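Local structure of alpha-1,4-endofucoidanase (Mariniflexile fucanivorans, 6DLH) at residues A[83-88]-A[93-98]; A[107-112]-A[116-121]; A[184-189]-A[197-202]. The protein hydrolyses alpha-1,4-fucosidic linkages within fucoidan chains, as a retaining endo-acting glycoside hydrolase of family 107 that also binds calcium. All blocks are in the same frame, centred on the assembly; numbering follows the deposited sequence.

How the interactions relate
All three contacts belong to the probable catalytic part, N-terminal in the chain, whose seven-stranded parallel sheet with helices round it is consistent with a barrel like that of GH29 fucosidases, and all lie away from the calcium sites. They follow one another along the chain. Interactions 1 and 2 are directly joined: their centres are about 16 Å apart, His95 N lies 2.7 Å from Val120 O, a probable hydrogen bond, and Thr94 and Ala97 also pack on residues 116-121. Interaction 3 stands off, its centre about 22 Å from that of interaction 1 and its nearest atoms about 10 Å away. Helix 198-216 nonetheless links these two, because it starts in interaction 3 and further on packs against interaction 1.

Interaction 1 of 3, residues A[83-88]-A[93-98]; sequences LPLTSP and PTHVAP
Leu85 and Val96 bring the end of strand 80-84, in the parallel sheet of the probably barrel-like catalytic part, against the returning loop, where Val96 N donates to Leu85 O at 3.0 Å. A second, weak bond runs from Ser87 N to Thr94 O, and the two bonds flank a single bridge between Thr86 and His95. Water 2 donates to Thr94 O and joins it to Ser87 OG, while Thr94 OG1, which also bonds Phe91 O, accepts from water 1.

Thr86 CG2 sits over one face of the His95 ring in a CH-pi contact, 3.9 Å from its centroid; His95 CG, anti to the carbonyl carbon (chi1 -70°), puts the ring beside Thr86. Leu85 CD1 reaches both His95 CD2 and Ala97 CB. Pro84 CG meets Val96 CG1 at 4.2 Å.

His95 ND1 donates in the ring plane to Pro93 O at 2.6 Å, and NE2 pairs with Tyr204 OH, which fixes the ring's rotation. With an alanine here, Pro93 O and Tyr204 OH would probably lose these mates, and Thr86 CG2 the ring face it rests on.

Leu85 also packs on strand 143-149, Tyr212 of helix 198-216 touches His95, and Trp133 of helix 129-139 meets Val96.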
ATOM      1  N   LEU A  83       6.993  -0.991  -3.325  1.00 25.00           N
ATOM      2  CA  LEU A  83       5.770  -0.441  -2.761  1.00 26.50           C
ATOM      3  C   LEU A  83       5.447   0.873  -3.464  1.00 27.32           C
ATOM      4  O   LEU A  83       6.345   1.582  -3.911  1.00 29.31           O
ATOM      5  CB  LEU A  83       5.984  -0.161  -1.270  1.00 25.56           C
ATOM      6  CG  LEU A  83       6.377  -1.351  -0.401  1.00 26.32           C
ATOM      7  CD1 LEU A  83       6.885  -0.855   0.951  1.00 25.61           C
ATOM      8  CD2 LEU A  83       5.200  -2.304  -0.227  1.00 25.48           C
ATOM      9  N   PRO A  84       4.163   1.274  -3.562  1.00 28.21           N
ATOM     10  CA  PRO A  84       3.843   2.617  -4.041  1.00 29.32           C
ATOM     11  C   PRO A  84       4.221   3.611  -2.948  1.00 31.07           C
ATOM     12  O   PRO A  84       4.160   3.269  -1.766  1.00 29.27           O
ATOM     13  CB  PRO A  84       2.317   2.576  -4.171  1.00 28.55           C
ATOM     14  CG  PRO A  84       1.888   1.533  -3.159  1.00 27.98           C
ATOM     15  CD  PRO A  84       2.975   0.485  -3.204  1.00 27.81           C
ATOM     16  N   LEU A  85       4.683   4.802  -3.363  1.00 33.02           N
ATOM     17  CA  LEU A  85       4.392   6.022  -2.622  1.00 34.65           C
ATOM     18  C   LEU A  85       3.203   6.692  -3.303  1.00 35.89           C
ATOM     19  O   LEU A  85       2.275   7.124  -2.626  1.00 36.26           O
ATOM     20  CB  LEU A  85       5.603   6.957  -2.559  1.00 32.66           C
ATOM     21  CG  LEU A  85       5.313   8.391  -2.097  1.00 35.41           C
ATOM     22  CD1 LEU A  85       4.567   8.422  -0.763  1.00 35.20           C
ATOM     23  CD2 LEU A  85       6.594   9.210  -1.992  1.00 34.33           C
ATOM     24  N   THR A  86       3.240   6.742  -4.646  1.00 36.14           N
ATOM     25  CA  THR A  86       2.089   7.129  -5.450  1.00 34.71           C
ATOM     26  C   THR A  86       1.684   5.956  -6.332  1.00 33.41           C
ATOM     27  O   THR A  86       2.455   5.014  -6.497  1.00 35.04           O
ATOM     28  CB  THR A  86       2.369   8.354  -6.336  1.00 36.87           C
ATOM     29  OG1 THR A  86       2.789   7.929  -7.634  1.00 37.71           O
ATOM     30  CG2 THR A  86       3.375   9.314  -5.734  1.00 37.81           C
ATOM     31  N   SER A  87       0.476   6.040  -6.896  1.00 31.53           N
ATOM     32  CA  SER A  87       0.003   5.093  -7.889  1.00 32.75           C
ATOM     33  C   SER A  87       0.366   5.591  -9.288  1.00 34.96           C
ATOM     34  O   SER A  87       0.814   6.725  -9.443  1.00 36.06           O
ATOM     35  CB  SER A  87      -1.466   4.841  -7.716  1.00 33.30           C
ATOM     36  OG  SER A  87      -1.731   4.309  -6.420  1.00 32.98           O
ATOM     37  N   PRO A  88       0.305   4.744 -10.342  1.00 36.72           N
ATOM     38  CA  PRO A  88       0.635   5.196 -11.699  1.00 38.55           C
ATOM     39  C   PRO A  88      -0.396   6.085 -12.401  1.00 39.39           C
ATOM     40  O   PRO A  88      -1.520   6.233 -11.937  1.00 36.11           O
ATOM     41  CB  PRO A  88       0.787   3.886 -12.495  1.00 37.32           C
ATOM     42  CG  PRO A  88       0.002   2.853 -11.715  1.00 36.65           C
ATOM     43  CD  PRO A  88       0.036   3.301 -10.268  1.00 35.29           C
ATOM     44  N   PRO A  93      -1.529  11.481  -8.391  1.00 42.34           N
ATOM     45  CA  PRO A  93      -1.747  12.281  -7.181  1.00 45.14           C
ATOM     46  C   PRO A  93      -1.967  11.499  -5.885  1.00 44.31           C
ATOM     47  O   PRO A  93      -1.609  11.973  -4.808  1.00 41.32           O
ATOM     48  CB  PRO A  93      -3.007  13.110  -7.501  1.00 44.64           C
ATOM     49  CG  PRO A  93      -3.092  13.087  -9.012  1.00 44.99           C
ATOM     50  CD  PRO A  93      -2.583  11.713  -9.392  1.00 43.73           C
ATOM     51  N   THR A  94      -2.556  10.301  -5.994  1.00 43.51           N
ATOM     52  CA  THR A  94      -2.929   9.523  -4.823  1.00 41.65           C
ATOM     53  C   THR A  94      -1.684   8.938  -4.156  1.00 41.61           C
ATOM     54  O   THR A  94      -0.980   8.130  -4.759  1.00 43.04           O
ATOM     55  CB  THR A  94      -3.971   8.461  -5.187  1.00 44.82           C
ATOM     56  OG1 THR A  94      -3.327   7.460  -5.981  1.00 46.40           O
ATOM     57  CG2 THR A  94      -5.162   9.043  -5.916  1.00 43.69           C
ATOM     58  N   HIS A  95      -1.434   9.368  -2.910  1.00 36.18           N
ATOM     59  CA  HIS A  95      -0.314   8.919  -2.097  1.00 36.91           C
ATOM     60  C   HIS A  95      -0.815   7.947  -1.030  1.00 38.03           C
ATOM     61  O   HIS A  95      -1.996   7.967  -0.684  1.00 38.99           O
ATOM     62  CB  HIS A  95       0.383  10.113  -1.426  1.00 34.50           C
ATOM     63  CG  HIS A  95       1.142  10.986  -2.367  1.00 32.87           C
ATOM     64  ND1 HIS A  95       0.530  11.642  -3.422  1.00 32.07           N
ATOM     65  CD2 HIS A  95       2.447  11.333  -2.403  1.00 31.61           C
ATOM     66  CE1 HIS A  95       1.435  12.334  -4.082  1.00 32.07           C
ATOM     67  NE2 HIS A  95       2.619  12.165  -3.473  1.00 31.23           N
ATOM     68  N   VAL A  96       0.104   7.128  -0.500  1.00 36.15           N
ATOM     69  CA  VAL A  96      -0.230   6.126   0.503  1.00 36.31           C
ATOM     70  C   VAL A  96       0.430   6.475   1.837  1.00 36.41           C
ATOM     71  O   VAL A  96       0.370   5.687   2.774  1.00 35.42           O
ATOM     72  CB  VAL A  96       0.149   4.702   0.046  1.00 35.16           C
ATOM     73  CG1 VAL A  96      -0.560   4.309  -1.233  1.00 32.81           C
ATOM     74  CG2 VAL A  96       1.653   4.511  -0.088  1.00 34.94           C
ATOM     75  N   ALA A  97       1.076   7.648   1.908  1.00 38.67           N
ATOM     76  CA  ALA A  97       1.735   8.105   3.121  1.00 41.16           C
ATOM     77  C   ALA A  97       1.284   9.529   3.434  1.00 46.58           C
ATOM     78  O   ALA A  97       1.062  10.314   2.516  1.00 51.48           O
ATOM     79  CB  ALA A  97       3.233   8.019   2.970  1.00 39.62           C
ATOM     80  N   PRO A  98       1.123   9.910   4.724  1.00 47.06           N
ATOM     81  CA  PRO A  98       0.504  11.191   5.069  1.00 47.88           C
ATOM     82  C   PRO A  98       1.471  12.367   4.938  1.00 48.84           C
ATOM     83  O   PRO A  98       2.654  12.252   5.266  1.00 49.23           O
ATOM     84  CB  PRO A  98       0.097  10.973   6.535  1.00 47.18           C
ATOM     85  CG  PRO A  98       1.163  10.042   7.078  1.00 48.82           C
ATOM     86  CD  PRO A  98       1.532   9.144   5.913  1.00 46.13           C
TER
HETATM   87  O   HOH W   1      -5.009   5.484  -6.256  1.00 33.58           O
HETATM   88  O   HOH W   2      -1.536   5.642  -4.050  1.00 33.88           O

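Interaction 2 of 3, residues A[107-112]-A[116-121]; sequences QGDTDA and PINLVA
Asp109 and Ile117 hold the two arms of this loop together through one backbone hydrogen bond, Ile117 N to Asp109 O at 3.2 Å, beside a single bridge between Thr110 and Pro116. The bridge closes a short loop between helices 100-104 and 129-139, with three residues between the segments, on the surface of the probable catalytic part. The bond is bent, and its donor stands well above the carbonyl plane, 44° out of it. Trp106 NE1 gives Asp109 O a further donor. No regular strand forms round the bridge, and the arms part on the way to Leu119.

Ile117 supplies most of the apolar contact, and its branch methyl and its chain end touch different aspartates. CG2 packs against Asp109 CB at 3.7 Å, while CD1 reaches Asp111 CB at 4.2 Å. Both acidic residues therefore offer their methylene groups to the isoleucine. CG of Asp111 is anti to the backbone N (chi1 162°), beside the carbonyl carbon, which brings OD1 round to Ala112 N for a weak bond of 2.6 Å within the same arm.

At the other end of the contact, Asp109 and Asn118 come together at a slant, carboxylate and amide planes 86° apart. Asp109 OD2 lies 3.6 Å from Asn118 ND2. Each group has its main partner beyond the loop: Asp109 OD2 forms a salt bridge with Arg171 NH2 of helix 168-176, and Asn118 OD1 accepts from Asp167 N just ahead of that helix.

Chemically, then, the contact mixes one long, bent backbone bond with aliphatic packing at the surface. Asp109 and Asn118 turn their polar ends to Arg171 and to Asp167 at the start of helix 168-176, and the positive charge of Arg171 probably helps to stabilise the ionised form of Asp109, tying this loop to that helix.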
ATOM      1  N   GLN A 107      -9.391  19.888   2.175  1.00 61.58           N
ATOM      2  CA  GLN A 107     -10.329  20.928   2.580  1.00 68.04           C
ATOM      3  C   GLN A 107     -11.628  20.306   3.097  1.00 69.92           C
ATOM      4  O   GLN A 107     -12.641  20.992   3.224  1.00 74.07           O
ATOM      5  CB  GLN A 107     -10.558  21.949   1.457  1.00 67.55           C
ATOM      6  CG  GLN A 107      -9.385  22.901   1.246  1.00 66.75           C
ATOM      7  CD  GLN A 107      -9.468  23.736  -0.012  1.00 66.64           C
ATOM      8  OE1 GLN A 107     -10.472  23.746  -0.728  1.00 62.92           O
ATOM      9  NE2 GLN A 107      -8.392  24.456  -0.290  1.00 62.38           N
ATOM     10  N   GLY A 108     -11.586  19.000   3.387  1.00 66.27           N
ATOM     11  CA  GLY A 108     -12.666  18.310   4.076  1.00 63.27           C
ATOM     12  C   GLY A 108     -13.894  18.065   3.202  1.00 61.82           C
ATOM     13  O   GLY A 108     -14.969  17.791   3.726  1.00 64.47           O
ATOM     14  N   ASP A 109     -13.729  18.141   1.874  1.00 63.71           N
ATOM     15  CA  ASP A 109     -14.857  18.001   0.963  1.00 65.14           C
ATOM     16  C   ASP A 109     -15.407  16.581   1.062  1.00 66.68           C
ATOM     17  O   ASP A 109     -14.656  15.644   1.333  1.00 66.09           O
ATOM     18  CB  ASP A 109     -14.489  18.391  -0.474  1.00 67.50           C
ATOM     19  CG  ASP A 109     -13.676  19.672  -0.584  1.00 72.49           C
ATOM     20  OD1 ASP A 109     -13.993  20.638   0.144  1.00 71.43           O
ATOM     21  OD2 ASP A 109     -12.725  19.694  -1.393  1.00 70.45           O
ATOM     22  N   THR A 110     -16.722  16.436   0.849  1.00 66.64           N
ATOM     23  CA  THR A 110     -17.382  15.155   1.054  1.00 69.97           C
ATOM     24  C   THR A 110     -18.304  14.808  -0.112  1.00 70.06           C
ATOM     25  O   THR A 110     -18.596  15.634  -0.973  1.00 71.83           O
ATOM     26  CB  THR A 110     -18.117  15.089   2.401  1.00 74.30           C
ATOM     27  OG1 THR A 110     -19.065  16.155   2.467  1.00 78.95           O
ATOM     28  CG2 THR A 110     -17.188  15.136   3.596  1.00 72.31           C
ATOM     29  N   ASP A 111     -18.766  13.557  -0.097  1.00 72.60           N
ATOM     30  CA  ASP A 111     -19.534  12.945  -1.164  1.00 74.74           C
ATOM     31  C   ASP A 111     -21.009  12.972  -0.760  1.00 76.31           C
ATOM     32  O   ASP A 111     -21.334  13.303   0.378  1.00 76.75           O
ATOM     33  CB  ASP A 111     -18.927  11.565  -1.447  1.00 76.74           C
ATOM     34  CG  ASP A 111     -19.793  10.581  -2.213  1.00 79.46           C
ATOM     35  OD1 ASP A 111     -20.512  11.016  -3.135  1.00 85.50           O
ATOM     36  OD2 ASP A 111     -19.726   9.380  -1.884  1.00 79.38           O
ATOM     37  N   ALA A 112     -21.900  12.629  -1.699  1.00 78.36           N
ATOM     38  CA  ALA A 112     -23.329  12.541  -1.432  1.00 80.40           C
ATOM     39  C   ALA A 112     -23.640  11.396  -0.463  1.00 80.77           C
ATOM     40  O   ALA A 112     -24.807  11.118  -0.183  1.00 82.73           O
ATOM     41  CB  ALA A 112     -24.092  12.396  -2.729  1.00 80.67           C
ATOM     42  N   PRO A 116     -15.229  10.859   2.034  1.00 51.74           N
ATOM     43  CA  PRO A 116     -14.309  11.884   1.536  1.00 51.16           C
ATOM     44  C   PRO A 116     -14.173  11.954   0.012  1.00 53.25           C
ATOM     45  O   PRO A 116     -14.513  11.015  -0.715  1.00 51.21           O
ATOM     46  CB  PRO A 116     -12.968  11.506   2.184  1.00 50.25           C
ATOM     47  CG  PRO A 116     -13.368  10.737   3.420  1.00 49.03           C
ATOM     48  CD  PRO A 116     -14.582   9.942   2.986  1.00 49.17           C
ATOM     49  N   ILE A 117     -13.698  13.119  -0.444  1.00 53.75           N
ATOM     50  CA  ILE A 117     -13.422  13.420  -1.839  1.00 53.40           C
ATOM     51  C   ILE A 117     -12.285  14.440  -1.845  1.00 53.16           C
ATOM     52  O   ILE A 117     -12.161  15.228  -0.909  1.00 51.61           O
ATOM     53  CB  ILE A 117     -14.699  13.912  -2.557  1.00 54.13           C
ATOM     54  CG1 ILE A 117     -14.919  13.202  -3.895  1.00 56.44           C
ATOM     55  CG2 ILE A 117     -14.718  15.426  -2.705  1.00 56.82           C
ATOM     56  CD1 ILE A 117     -16.369  13.128  -4.322  1.00 58.32           C
ATOM     57  N   ASN A 118     -11.415  14.362  -2.860  1.00 52.65           N
ATOM     58  CA  ASN A 118     -10.234  15.211  -2.955  1.00 49.16           C
ATOM     59  C   ASN A 118      -9.219  14.883  -1.862  1.00 47.61           C
ATOM     60  O   ASN A 118      -8.325  15.685  -1.601  1.00 46.95           O
ATOM     61  CB  ASN A 118     -10.580  16.705  -2.944  1.00 56.18           C
ATOM     62  CG  ASN A 118     -11.061  17.221  -4.284  1.00 60.34           C
ATOM     63  OD1 ASN A 118     -10.332  17.183  -5.273  1.00 61.58           O
ATOM     64  ND2 ASN A 118     -12.289  17.716  -4.323  1.00 59.58           N
ATOM     65  N   LEU A 119      -9.342  13.708  -1.228  1.00 47.29           N
ATOM     66  CA  LEU A 119      -8.335  13.280  -0.268  1.00 48.12           C
ATOM     67  C   LEU A 119      -7.416  12.250  -0.926  1.00 48.04           C
ATOM     68  O   LEU A 119      -7.857  11.156  -1.281  1.00 46.93           O
ATOM     69  CB  LEU A 119      -9.010  12.737   0.998  1.00 46.83           C
ATOM     70  CG  LEU A 119      -8.058  12.218   2.080  1.00 46.84           C
ATOM     71  CD1 LEU A 119      -7.177  13.327   2.641  1.00 44.37           C
ATOM     72  CD2 LEU A 119      -8.818  11.509   3.194  1.00 46.31           C
ATOM     73  N   VAL A 120      -6.142  12.620  -1.093  1.00 44.55           N
ATOM     74  CA  VAL A 120      -5.220  11.826  -1.890  1.00 45.04           C
ATOM     75  C   VAL A 120      -4.009  11.448  -1.047  1.00 45.80           C
ATOM     76  O   VAL A 120      -2.944  11.147  -1.580  1.00 46.79           O
ATOM     77  CB  VAL A 120      -4.812  12.507  -3.215  1.00 46.35           C
ATOM     78  CG1 VAL A 120      -5.919  12.461  -4.254  1.00 44.03           C
ATOM     79  CG2 VAL A 120      -4.289  13.925  -3.032  1.00 44.61           C
ATOM     80  N   ALA A 121      -4.191  11.479   0.276  1.00 45.51           N
ATOM     81  CA  ALA A 121      -3.268  10.840   1.198  1.00 44.15           C
ATOM     82  C   ALA A 121      -4.071  10.213   2.336  1.00 47.19           C
ATOM     83  O   ALA A 121      -5.265  10.476   2.470  1.00 44.38           O
ATOM     84  CB  ALA A 121      -2.244  11.830   1.701  1.00 39.81           C
TER

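Interaction 3 of 3, residues A[184-189]-A[197-202]; sequences AFINSQ and RRKYMF
Phe185 and Ile186 of the turn after helix 181-184 pack on the first turns of helix 198-216, a loop laid on the helix that leads into strand 222-226 of the parallel sheet, probably part of a barrel-like fold. No hydrogen bond joins the two segments. The Phe185 ring projects toward the helix because CG stands anti to the backbone N (chi1 -176°). One ring corner does the touching: CE2 lies 3.5 Å from Phe202 O, approached obliquely, and 4.1 Å from Phe202 CB. The two phenyl groups do not stack on each other; instead His192, between the segments in sequence, stacks on Phe202 and meets the Phe185 ring with planes at about 55°.

Ile186 and Lys199 cross at a slant. The branch methyl CG2 of the isoleucine meets Lys199 CB at 4.1 Å, so the contact uses the base of the lysine while the rest of its extended chain runs off from the loop. Phe202 also packs against Ile250 and Ala253 of helix 249-259.

The turn itself is held internally: Phe185 O accepts both Ser188 N and Ser188 OG, the hydroxyl approaching in the carbonyl plane on a lone pair at 2.5 Å.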
ATOM      1  N   ALA A 184       9.682  31.758  -2.236  1.00 69.53           N
ATOM      2  CA  ALA A 184      11.070  31.866  -1.827  1.00 71.92           C
ATOM      3  C   ALA A 184      11.853  30.671  -2.369  1.00 72.47           C
ATOM      4  O   ALA A 184      13.069  30.757  -2.523  1.00 74.31           O
ATOM      5  CB  ALA A 184      11.152  31.954  -0.321  1.00 74.74           C
ATOM      6  N   PHE A 185      11.149  29.565  -2.665  1.00 70.74           N
ATOM      7  CA  PHE A 185      11.796  28.417  -3.282  1.00 63.28           C
ATOM      8  C   PHE A 185      11.740  28.500  -4.807  1.00 57.53           C
ATOM      9  O   PHE A 185      12.775  28.395  -5.461  1.00 54.30           O
ATOM     10  CB  PHE A 185      11.285  27.072  -2.754  1.00 64.57           C
ATOM     11  CG  PHE A 185      12.048  25.913  -3.349  1.00 62.01           C
ATOM     12  CD1 PHE A 185      13.340  25.624  -2.926  1.00 60.15           C
ATOM     13  CD2 PHE A 185      11.507  25.161  -4.382  1.00 58.25           C
ATOM     14  CE1 PHE A 185      14.056  24.580  -3.499  1.00 62.04           C
ATOM     15  CE2 PHE A 185      12.225  24.121  -4.955  1.00 58.23           C
ATOM     16  CZ  PHE A 185      13.496  23.829  -4.512  1.00 58.62           C
ATOM     17  N   ILE A 186      10.535  28.679  -5.367  1.00 55.98           N
ATOM     18  CA  ILE A 186      10.372  28.769  -6.811  1.00 56.48           C
ATOM     19  C   ILE A 186      11.330  29.820  -7.377  1.00 62.47           C
ATOM     20  O   ILE A 186      11.812  29.665  -8.497  1.00 63.68           O
ATOM     21  CB  ILE A 186       8.906  29.035  -7.220  1.00 54.90           C
ATOM     22  CG1 ILE A 186       7.978  27.882  -6.826  1.00 54.23           C
ATOM     23  CG2 ILE A 186       8.794  29.353  -8.708  1.00 52.10           C
ATOM     24  CD1 ILE A 186       6.621  27.916  -7.505  1.00 51.77           C
ATOM     25  N   ASN A 187      11.606  30.877  -6.596  1.00 67.79           N
ATOM     26  CA  ASN A 187      12.414  31.998  -7.058  1.00 67.19           C
ATOM     27  C   ASN A 187      13.851  31.878  -6.553  1.00 66.07           C
ATOM     28  O   ASN A 187      14.706  32.664  -6.958  1.00 65.26           O
ATOM     29  CB  ASN A 187      11.801  33.355  -6.693  1.00 67.14           C
ATOM     30  CG  ASN A 187      10.468  33.628  -7.362  1.00 72.37           C
ATOM     31  OD1 ASN A 187       9.531  34.097  -6.718  1.00 76.71           O
ATOM     32  ND2 ASN A 187      10.369  33.349  -8.651  1.00 71.66           N
ATOM     33  N   SER A 188      14.113  30.883  -5.694  1.00 64.00           N
ATOM     34  CA  SER A 188      15.415  30.738  -5.055  1.00 68.86           C
ATOM     35  C   SER A 188      16.508  30.420  -6.074  1.00 69.86           C
ATOM     36  O   SER A 188      17.687  30.605  -5.787  1.00 75.53           O
ATOM     37  CB  SER A 188      15.397  29.727  -3.926  1.00 70.56           C
ATOM     38  OG  SER A 188      15.050  28.427  -4.387  1.00 64.82           O
ATOM     39  N   GLN A 189      16.104  29.930  -7.251  1.00 73.01           N
ATOM     40  CA  GLN A 189      17.042  29.551  -8.297  1.00 75.17           C
ATOM     41  C   GLN A 189      16.455  29.920  -9.657  1.00 77.49           C
ATOM     42  O   GLN A 189      15.242  30.067  -9.797  1.00 76.60           O
ATOM     43  CB  GLN A 189      17.374  28.060  -8.208  1.00 74.11           C
ATOM     44  CG  GLN A 189      18.420  27.712  -7.154  1.00 71.59           C
ATOM     45  CD  GLN A 189      19.840  27.929  -7.621  1.00 72.75           C
ATOM     46  OE1 GLN A 189      20.092  28.576  -8.636  1.00 72.06           O
ATOM     47  NE2 GLN A 189      20.789  27.384  -6.876  1.00 71.20           N
ATOM     48  N   ARG A 197       4.827  22.732 -16.837  1.00 56.80           N
ATOM     49  CA  ARG A 197       4.566  22.847 -15.409  1.00 51.47           C
ATOM     50  C   ARG A 197       5.842  22.609 -14.603  1.00 49.17           C
ATOM     51  O   ARG A 197       5.781  22.098 -13.487  1.00 51.54           O
ATOM     52  CB  ARG A 197       3.470  21.855 -15.013  1.00 51.43           C
ATOM     53  CG  ARG A 197       2.136  22.120 -15.692  1.00 54.19           C
ATOM     54  CD  ARG A 197       1.164  20.972 -15.513  1.00 55.58           C
ATOM     55  NE  ARG A 197       1.594  19.808 -16.270  1.00 56.22           N
ATOM     56  CZ  ARG A 197       0.792  18.836 -16.685  1.00 56.87           C
ATOM     57  NH1 ARG A 197      -0.488  18.836 -16.349  1.00 54.10           N
ATOM     58  NH2 ARG A 197       1.279  17.871 -17.444  1.00 56.14           N
ATOM     59  N   ARG A 198       6.983  23.034 -15.157  1.00 47.24           N
ATOM     60  CA  ARG A 198       8.302  22.793 -14.591  1.00 49.52           C
ATOM     61  C   ARG A 198       8.389  23.244 -13.132  1.00 54.29           C
ATOM     62  O   ARG A 198       8.987  22.546 -12.310  1.00 57.07           O
ATOM     63  CB  ARG A 198       9.378  23.466 -15.451  1.00 48.43           C
ATOM     64  CG  ARG A 198      10.805  23.339 -14.928  1.00 46.43           C
ATOM     65  CD  ARG A 198      11.789  24.015 -15.873  1.00 46.60           C
ATOM     66  NE  ARG A 198      13.187  23.898 -15.476  1.00 45.65           N
ATOM     67  CZ  ARG A 198      14.028  22.970 -15.923  1.00 46.23           C
ATOM     68  NH1 ARG A 198      13.634  22.117 -16.855  1.00 46.48           N
ATOM     69  NH2 ARG A 198      15.256  22.896 -15.431  1.00 42.05           N
ATOM     70  N   LYS A 199       7.830  24.424 -12.817  1.00 57.48           N
ATOM     71  CA  LYS A 199       8.058  25.020 -11.505  1.00 59.37           C
ATOM     72  C   LYS A 199       7.405  24.157 -10.424  1.00 56.80           C
ATOM     73  O   LYS A 199       7.986  23.957  -9.357  1.00 53.75           O
ATOM     74  CB  LYS A 199       7.646  26.498 -11.457  1.00 59.03           C
ATOM     75  CG  LYS A 199       6.164  26.787 -11.651  1.00 61.98           C
ATOM     76  CD  LYS A 199       5.820  28.262 -11.675  1.00 62.77           C
ATOM     77  CE  LYS A 199       4.351  28.503 -11.963  1.00 65.10           C
ATOM     78  NZ  LYS A 199       4.037  29.944 -12.117  1.00 64.80           N
ATOM     79  N   TYR A 200       6.218  23.625 -10.743  1.00 57.50           N
ATOM     80  CA  TYR A 200       5.462  22.753  -9.856  1.00 60.04           C
ATOM     81  C   TYR A 200       6.232  21.461  -9.577  1.00 60.40           C
ATOM     82  O   TYR A 200       6.137  20.913  -8.481  1.00 61.40           O
ATOM     83  CB  TYR A 200       4.070  22.476 -10.429  1.00 64.89           C
ATOM     84  CG  TYR A 200       3.273  23.695 -10.829  1.00 69.52           C
ATOM     85  CD1 TYR A 200       3.009  24.712  -9.923  1.00 72.46           C
ATOM     86  CD2 TYR A 200       2.762  23.824 -12.111  1.00 70.45           C
ATOM     87  CE1 TYR A 200       2.270  25.830 -10.283  1.00 74.16           C
ATOM     88  CE2 TYR A 200       2.025  24.935 -12.489  1.00 71.92           C
ATOM     89  CZ  TYR A 200       1.774  25.941 -11.572  1.00 75.76           C
ATOM     90  OH  TYR A 200       1.045  27.038 -11.936  1.00 73.00           O
ATOM     91  N   MET A 201       6.994  20.981 -10.571  1.00 58.63           N
ATOM     92  CA  MET A 201       7.762  19.752 -10.425  1.00 54.27           C
ATOM     93  C   MET A 201       8.816  19.927  -9.337  1.00 53.29           C
ATOM     94  O   MET A 201       9.025  19.022  -8.530  1.00 49.34           O
ATOM     95  CB  MET A 201       8.438  19.329 -11.736  1.00 52.50           C
ATOM     96  CG  MET A 201       7.462  18.848 -12.800  1.00 50.92           C
ATOM     97  SD  MET A 201       6.783  17.200 -12.470  1.00 48.64           S
ATOM     98  CE  MET A 201       8.299  16.241 -12.425  1.00 47.07           C
ATOM     99  N   PHE A 202       9.466  21.098  -9.323  1.00 54.17           N
ATOM    100  CA  PHE A 202      10.479  21.407  -8.323  1.00 53.10           C
ATOM    101  C   PHE A 202       9.828  21.570  -6.948  1.00 53.51           C
ATOM    102  O   PHE A 202      10.456  21.271  -5.934  1.00 51.20           O
ATOM    103  CB  PHE A 202      11.284  22.649  -8.717  1.00 51.33           C
ATOM    104  CG  PHE A 202      12.430  22.414  -9.670  1.00 49.74           C
ATOM    105  CD1 PHE A 202      13.673  22.005  -9.201  1.00 48.98           C
ATOM    106  CD2 PHE A 202      12.279  22.635 -11.033  1.00 47.34           C
ATOM    107  CE1 PHE A 202      14.732  21.806 -10.076  1.00 48.51           C
ATOM    108  CE2 PHE A 202      13.338  22.436 -11.907  1.00 45.42           C
ATOM    109  CZ  PHE A 202      14.561  22.017 -11.429  1.00 46.37           C
TER